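PDB 2RA9: DUF1285 domain-containing protein from Shewanella baltica, which is of unknown function but belongs to the DUF1285 family and may take part in signal transduction. Local coordinates for residues Leu93-Ser98 with Leu120-Gly125; Asp116-Pro121 with Ala133-Phe138. One frame throughout, in Å; residues are numbered along the deposited sequence. Where two conformers were deposited one is given.

Contact 1. Residues Leu93-Ser98 with Leu120-Gly125; sequences LNVSTS and LPLERG
Val95 and Leu122 meet methyl to methyl, CG2 of the valine lying 4.0 Å from CD2 of the leucine, with the two side chains set at a slant to each other. The valine's first torsion (chi1 -49°) sets CG1 beside the backbone N and CG2 between that N and the carbonyl carbon, and its two methyls thereby serve two neighbours: CG2 takes Leu122, while CG1 faces CD1 of Leu120 at a looser 4.5 Å. The same CD1 of Leu120 also lies 4.3 Å from CD1 of Leu93, a branch end against a branch end. A beta-branched valine suits the middle place, because both methyls leave CB close to the strand; the longer leucines span the gap from a backbone whose nearest CA pair, Val95 and Leu122, is 9.2 Å apart. Nearby, Glu123 and Arg124 form a salt bridge. Strand 93-97 pairs with strands 79-86 and 102-106. Strands 79-86 and 127-130 stand between it and strand 118-121, yet the two meet through apolar side chains alone, with no hydrogen bond across, so the sheet must curl strongly enough to bring them face to face. Val106 touches both Leu120 and Leu122, and Leu130 packs against Leu120.

Contact 2. Residues Asp116-Pro121 with Ala133-Phe138; sequences DSVYLP and ACYYNF. With EDO (1,2-ethanediol), chain F; EDO (1,2-ethanediol), chain D.
Tyr135, in the first turn of helix 135-141, presents the edge of its ring to Val118: CE1 lies 3.7 Å from CG2, which sits near the ring plane, and the two side chains cross at about a right angle. CG of the tyrosine is anti to the backbone N (chi1 -178°), which carries the ring out from the helix toward the strand. A 1,2-ethanediol, probably from the crystallisation liquor, lies beside the same ring, with its C2 3.3 Å from Tyr135 CD1. Its O2 accepts a nearly straight bond from Val118 N (2.9 Å, 168°), and it also bonds to Leu130 O, so the diol is held by the strand backbone and lies against the ring. Were Tyr135 an alanine, Val118 CG2 would probably lose its aromatic neighbour and the diol the ring it lies against. Two residues on, Asn137 turns to a second ethanediol, where ND2 donates to O1 at 2.8 Å; an amide suits this exposed place. Phe138, whose N bonds back to Cys134 O, four residues earlier, is wholly apolar and is buried. Its CE1 reaches Leu120 CD1 at 4.0 Å, the two side chains sliding past each other in opposite directions, while CE2 lies 4.3 Å from CG1 of Val118. The valine thus divides its methyls between two rings one helical turn apart. The helix packs on the sheet: strand 118-121 pairs with strands 112-113 and 127-130, Leu130 touches Phe138, and Phe84 of strand 79-86 meets both Asn137 and Phe138.

From the N terminus, the first six-stranded sheet and helix 44-51 precede both contacts, which belong to the second sheet, where the same strand order, 3-2-1-6-5-4, recurs in keeping with a fold of repeated motifs. Strand 93-97 opens contact 1, which closes 22 residues later on 120-125, enclosing strands 102-106 and 112-113. Contact 2 begins at 116-121, just before contact 1 has closed, and ends on helix 135-141 after strand 127-130. The two loops therefore overlap at Leu120 and Pro121 instead of nesting. Leu120 works in both: contact 1 ties nonadjacent strands of the sheet, and contact 2 fastens the C-terminal helix to it.

Contact 1. Residues Leu93-Ser98 with Leu120-Gly125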
loop_
_atom_site.group_PDB
_atom_site.type_symbol
_atom_site.label_atom_id
_atom_site.label_comp_id
_atom_site.label_asym_id
_atom_site.label_seq_id
_atom_site.Cartn_x
_atom_site.Cartn_y
_atom_site.Cartn_z
ATOM N N LEU A 93 -6.530 11.655 4.964
ATOM C CA LEU A 93 -7.359 10.660 4.314
ATOM C C LEU A 93 -7.320 9.338 5.063
ATOM O O LEU A 93 -6.297 8.976 5.659
ATOM C CB LEU A 93 -6.873 10.388 2.906
ATOM C CG LEU A 93 -6.941 11.451 1.836
ATOM C CD1 LEU A 93 -6.298 10.864 0.542
ATOM C CD2 LEU A 93 -8.342 11.816 1.605
ATOM N N ASN A 94 -8.440 8.641 4.991
ATOM C CA ASN A 94 -8.494 7.203 5.222
ATOM C C ASN A 94 -8.459 6.563 3.849
ATOM O O ASN A 94 -9.180 7.012 2.944
ATOM C CB ASN A 94 -9.792 6.795 5.914
ATOM C CG ASN A 94 -9.898 7.344 7.324
ATOM O OD1 ASN A 94 -8.930 7.353 8.078
ATOM N ND2 ASN A 94 -11.091 7.831 7.679
ATOM N N VAL A 95 -7.626 5.529 3.662
ATOM C CA VAL A 95 -7.609 4.773 2.397
ATOM C C VAL A 95 -7.803 3.319 2.652
ATOM O O VAL A 95 -7.445 2.817 3.735
ATOM C CB VAL A 95 -6.342 5.008 1.547
ATOM C CG1 VAL A 95 -6.061 6.538 1.413
ATOM C CG2 VAL A 95 -5.087 4.271 2.150
ATOM N N SER A 96 -8.347 2.637 1.659
ATOM C CA SER A 96 -8.450 1.195 1.716
ATOM C C SER A 96 -7.880 0.586 0.448
ATOM O O SER A 96 -7.747 1.254 -0.584
ATOM C CB SER A 96 -9.882 0.755 1.986
ATOM O OG SER A 96 -10.707 1.040 0.900
ATOM N N THR A 97 -7.516 -0.682 0.535
ATOM C CA THR A 97 -6.711 -1.305 -0.494
ATOM C C THR A 97 -7.434 -2.504 -1.133
ATOM O O THR A 97 -8.455 -3.007 -0.633
ATOM C CB THR A 97 -5.370 -1.782 0.068
ATOM O OG1 THR A 97 -5.604 -2.871 0.948
ATOM C CG2 THR A 97 -4.650 -0.664 0.792
ATOM N N SER A 98 -6.860 -3.044 -2.194
ATOM C CA SER A 98 -7.484 -4.148 -2.923
ATOM C C SER A 98 -7.562 -5.441 -2.135
ATOM O O SER A 98 -8.370 -6.297 -2.452
ATOM C CB SER A 98 -6.735 -4.421 -4.206
ATOM O OG SER A 98 -5.411 -4.883 -3.957
ATOM N N LEU A 120 0.967 6.939 -2.161
ATOM C CA LEU A 120 0.752 7.618 -0.890
ATOM C C LEU A 120 1.449 6.853 0.222
ATOM O O LEU A 120 1.400 5.626 0.245
ATOM C CB LEU A 120 -0.746 7.752 -0.563
ATOM C CG LEU A 120 -1.576 8.655 -1.489
ATOM C CD1 LEU A 120 -3.082 8.553 -1.229
ATOM C CD2 LEU A 120 -1.106 10.122 -1.408
ATOM N N PRO A 121 2.063 7.559 1.177
ATOM C CA PRO A 121 2.783 6.829 2.206
ATOM C C PRO A 121 1.864 6.365 3.339
ATOM O O PRO A 121 0.976 7.089 3.776
ATOM C CB PRO A 121 3.831 7.838 2.675
ATOM C CG PRO A 121 3.154 9.180 2.482
ATOM C CD PRO A 121 2.217 9.018 1.331
ATOM N N LEU A 122 2.065 5.112 3.734
ATOM C CA LEU A 122 1.302 4.465 4.777
ATOM C C LEU A 122 2.269 4.097 5.890
ATOM O O LEU A 122 3.407 4.561 5.916
ATOM C CB LEU A 122 0.605 3.212 4.207
ATOM C CG LEU A 122 -0.090 3.390 2.854
ATOM C CD1 LEU A 122 -0.576 2.091 2.311
ATOM C CD2 LEU A 122 -1.208 4.434 2.906
ATOM N N GLU A 123 1.853 3.199 6.770
ATOM C CA GLU A 123 2.674 2.835 7.921
ATOM C C GLU A 123 3.713 1.805 7.555
ATOM O O GLU A 123 3.681 1.226 6.488
ATOM C CB GLU A 123 1.779 2.310 9.048
ATOM C CG GLU A 123 1.098 0.994 8.779
ATOM C CD GLU A 123 -0.294 1.084 8.161
ATOM O OE1 GLU A 123 -0.646 2.132 7.555
ATOM O OE2 GLU A 123 -1.039 0.074 8.296
ATOM N N ARG A 124 4.642 1.576 8.479
ATOM C CA ARG A 124 5.639 0.505 8.352
ATOM C C ARG A 124 6.535 0.612 7.101
ATOM O O ARG A 124 7.043 -0.386 6.606
ATOM C CB ARG A 124 4.956 -0.879 8.423
ATOM C CG ARG A 124 4.203 -1.177 9.750
ATOM C CD ARG A 124 3.627 -2.597 9.833
ATOM N NE ARG A 124 2.693 -2.988 8.757
ATOM C CZ ARG A 124 1.408 -2.626 8.652
ATOM N NH1 ARG A 124 0.790 -1.906 9.580
ATOM N NH2 ARG A 124 0.700 -3.060 7.619
ATOM N N GLY A 125 6.733 1.820 6.578
ATOM C CA GLY A 125 7.539 2.044 5.381
ATOM C C GLY A 125 6.818 1.696 4.093
ATOM O O GLY A 125 7.401 1.741 3.000
#

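Contact 2. Residues Asp116-Pro121 with Ala133-Phe138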
loop_
_atom_site.group_PDB
_atom_site.type_symbol
_atom_site.label_atom_id
_atom_site.label_comp_id
_atom_site.label_asym_id
_atom_site.label_seq_id
_atom_site.Cartn_x
_atom_site.Cartn_y
_atom_site.Cartn_z
ATOM N N ASP A 116 4.413 7.076 -14.212
ATOM C CA ASP A 116 3.284 6.157 -14.429
ATOM C C ASP A 116 2.181 6.202 -13.367
ATOM O O ASP A 116 1.042 5.871 -13.664
ATOM C CB ASP A 116 3.806 4.706 -14.490
ATOM C CG ASP A 116 4.702 4.449 -15.688
ATOM O OD1 ASP A 116 4.637 5.192 -16.688
ATOM O OD2 ASP A 116 5.470 3.468 -15.629
ATOM N N SER A 117 2.504 6.617 -12.156
ATOM C CA SER A 117 1.669 6.299 -11.012
ATOM C C SER A 117 1.830 7.316 -9.896
ATOM O O SER A 117 2.810 8.050 -9.827
ATOM C CB SER A 117 2.026 4.930 -10.463
ATOM O OG SER A 117 1.886 3.906 -11.422
ATOM N N VAL A 118 0.848 7.332 -9.001
ATOM C CA VAL A 118 0.900 8.136 -7.801
ATOM C C VAL A 118 0.873 7.182 -6.612
ATOM O O VAL A 118 0.150 6.184 -6.598
ATOM C CB VAL A 118 -0.271 9.085 -7.729
ATOM C CG1 VAL A 118 -0.279 9.856 -6.388
ATOM C CG2 VAL A 118 -0.230 10.053 -8.917
ATOM N N TYR A 119 1.696 7.511 -5.625
ATOM C CA TYR A 119 1.849 6.696 -4.414
ATOM C C TYR A 119 1.632 7.515 -3.167
ATOM O O TYR A 119 2.041 8.645 -3.115
ATOM C CB TYR A 119 3.240 6.057 -4.354
ATOM C CG TYR A 119 3.600 5.251 -5.559
ATOM C CD1 TYR A 119 4.114 5.861 -6.694
ATOM C CD2 TYR A 119 3.483 3.875 -5.569
ATOM C CE1 TYR A 119 4.475 5.139 -7.783
ATOM C CE2 TYR A 119 3.839 3.118 -6.710
ATOM C CZ TYR A 119 4.299 3.761 -7.816
ATOM O OH TYR A 119 4.677 3.048 -8.922
ATOM N N LEU A 120 0.967 6.939 -2.161
ATOM C CA LEU A 120 0.752 7.618 -0.890
ATOM C C LEU A 120 1.449 6.853 0.222
ATOM O O LEU A 120 1.400 5.626 0.245
ATOM C CB LEU A 120 -0.746 7.752 -0.563
ATOM C CG LEU A 120 -1.576 8.655 -1.489
ATOM C CD1 LEU A 120 -3.082 8.553 -1.229
ATOM C CD2 LEU A 120 -1.106 10.122 -1.408
ATOM N N PRO A 121 2.063 7.559 1.177
ATOM C CA PRO A 121 2.783 6.829 2.206
ATOM C C PRO A 121 1.864 6.365 3.339
ATOM O O PRO A 121 0.976 7.089 3.776
ATOM C CB PRO A 121 3.831 7.838 2.675
ATOM C CG PRO A 121 3.154 9.180 2.482
ATOM C CD PRO A 121 2.217 9.018 1.331
ATOM N N ALA A 133 -8.903 3.207 -11.074
ATOM C CA ALA A 133 -10.309 3.560 -10.928
ATOM C C ALA A 133 -10.565 4.677 -9.930
ATOM O O ALA A 133 -11.667 5.251 -9.940
ATOM C CB ALA A 133 -11.171 2.327 -10.590
ATOM N N CYS A 134 -9.587 5.021 -9.054
ATOM C CA CYS A 134 -9.789 6.110 -8.114
ATOM C C CYS A 134 -8.959 7.356 -8.454
ATOM O O CYS A 134 -9.027 8.366 -7.734
ATOM C CB CYS A 134 -9.562 5.633 -6.681
ATOM S SG CYS A 134 -7.884 5.356 -6.188
ATOM N N TYR A 135 -8.199 7.283 -9.552
ATOM C CA TYR A 135 -7.258 8.356 -9.869
ATOM C C TYR A 135 -7.929 9.692 -10.071
ATOM O O TYR A 135 -7.529 10.681 -9.458
ATOM C CB TYR A 135 -6.435 7.995 -11.107
ATOM C CG TYR A 135 -5.410 9.045 -11.478
ATOM C CD1 TYR A 135 -4.300 9.236 -10.682
ATOM C CD2 TYR A 135 -5.561 9.858 -12.593
ATOM C CE1 TYR A 135 -3.339 10.171 -11.000
ATOM C CE2 TYR A 135 -4.613 10.815 -12.914
ATOM C CZ TYR A 135 -3.490 10.963 -12.103
ATOM O OH TYR A 135 -2.490 11.872 -12.380
ATOM N N TYR A 136 -8.905 9.753 -10.962
ATOM C CA TYR A 136 -9.580 11.015 -11.216
ATOM C C TYR A 136 -10.263 11.537 -9.978
ATOM O O TYR A 136 -10.226 12.726 -9.728
ATOM C CB TYR A 136 -10.606 10.893 -12.371
ATOM C CG TYR A 136 -10.007 10.592 -13.738
ATOM C CD1 TYR A 136 -8.899 11.264 -14.229
ATOM C CD2 TYR A 136 -10.590 9.646 -14.566
ATOM C CE1 TYR A 136 -8.358 10.958 -15.480
ATOM C CE2 TYR A 136 -10.035 9.319 -15.804
ATOM C CZ TYR A 136 -8.942 10.006 -16.283
ATOM O OH TYR A 136 -8.389 9.673 -17.529
ATOM N N ASN A 137 -10.884 10.666 -9.194
ATOM C CA ASN A 137 -11.503 11.105 -7.953
ATOM C C ASN A 137 -10.462 11.724 -6.991
ATOM O O ASN A 137 -10.741 12.706 -6.281
ATOM C CB ASN A 137 -12.260 9.955 -7.276
ATOM C CG ASN A 137 -13.509 9.529 -8.025
ATOM O OD1 ASN A 137 -14.154 10.323 -8.733
ATOM N ND2 ASN A 137 -13.878 8.245 -7.850
ATOM N N PHE A 138 -9.256 11.164 -6.975
ATOM C CA PHE A 138 -8.171 11.671 -6.135
ATOM C C PHE A 138 -7.794 13.083 -6.594
ATOM O O PHE A 138 -7.633 14.004 -5.784
ATOM C CB PHE A 138 -6.933 10.708 -6.206
ATOM C CG PHE A 138 -5.753 11.210 -5.450
ATOM C CD1 PHE A 138 -5.678 11.053 -4.076
ATOM C CD2 PHE A 138 -4.717 11.856 -6.094
ATOM C CE1 PHE A 138 -4.581 11.526 -3.360
ATOM C CE2 PHE A 138 -3.642 12.354 -5.378
ATOM C CZ PHE A 138 -3.568 12.175 -4.020
HETATM C C1 EDO F . -3.031 5.845 -11.689
HETATM O O1 EDO F . -2.093 5.606 -12.748
HETATM C C2 EDO F . -2.352 6.524 -10.504
HETATM O O2 EDO F . -1.389 5.653 -9.868
HETATM C C1 EDO D . -12.425 6.347 -4.687
HETATM O O1 EDO D . -12.561 6.480 -6.099
HETATM C C2 EDO D . -13.162 7.469 -3.981
HETATM O O2 EDO D . -14.558 7.172 -3.938
#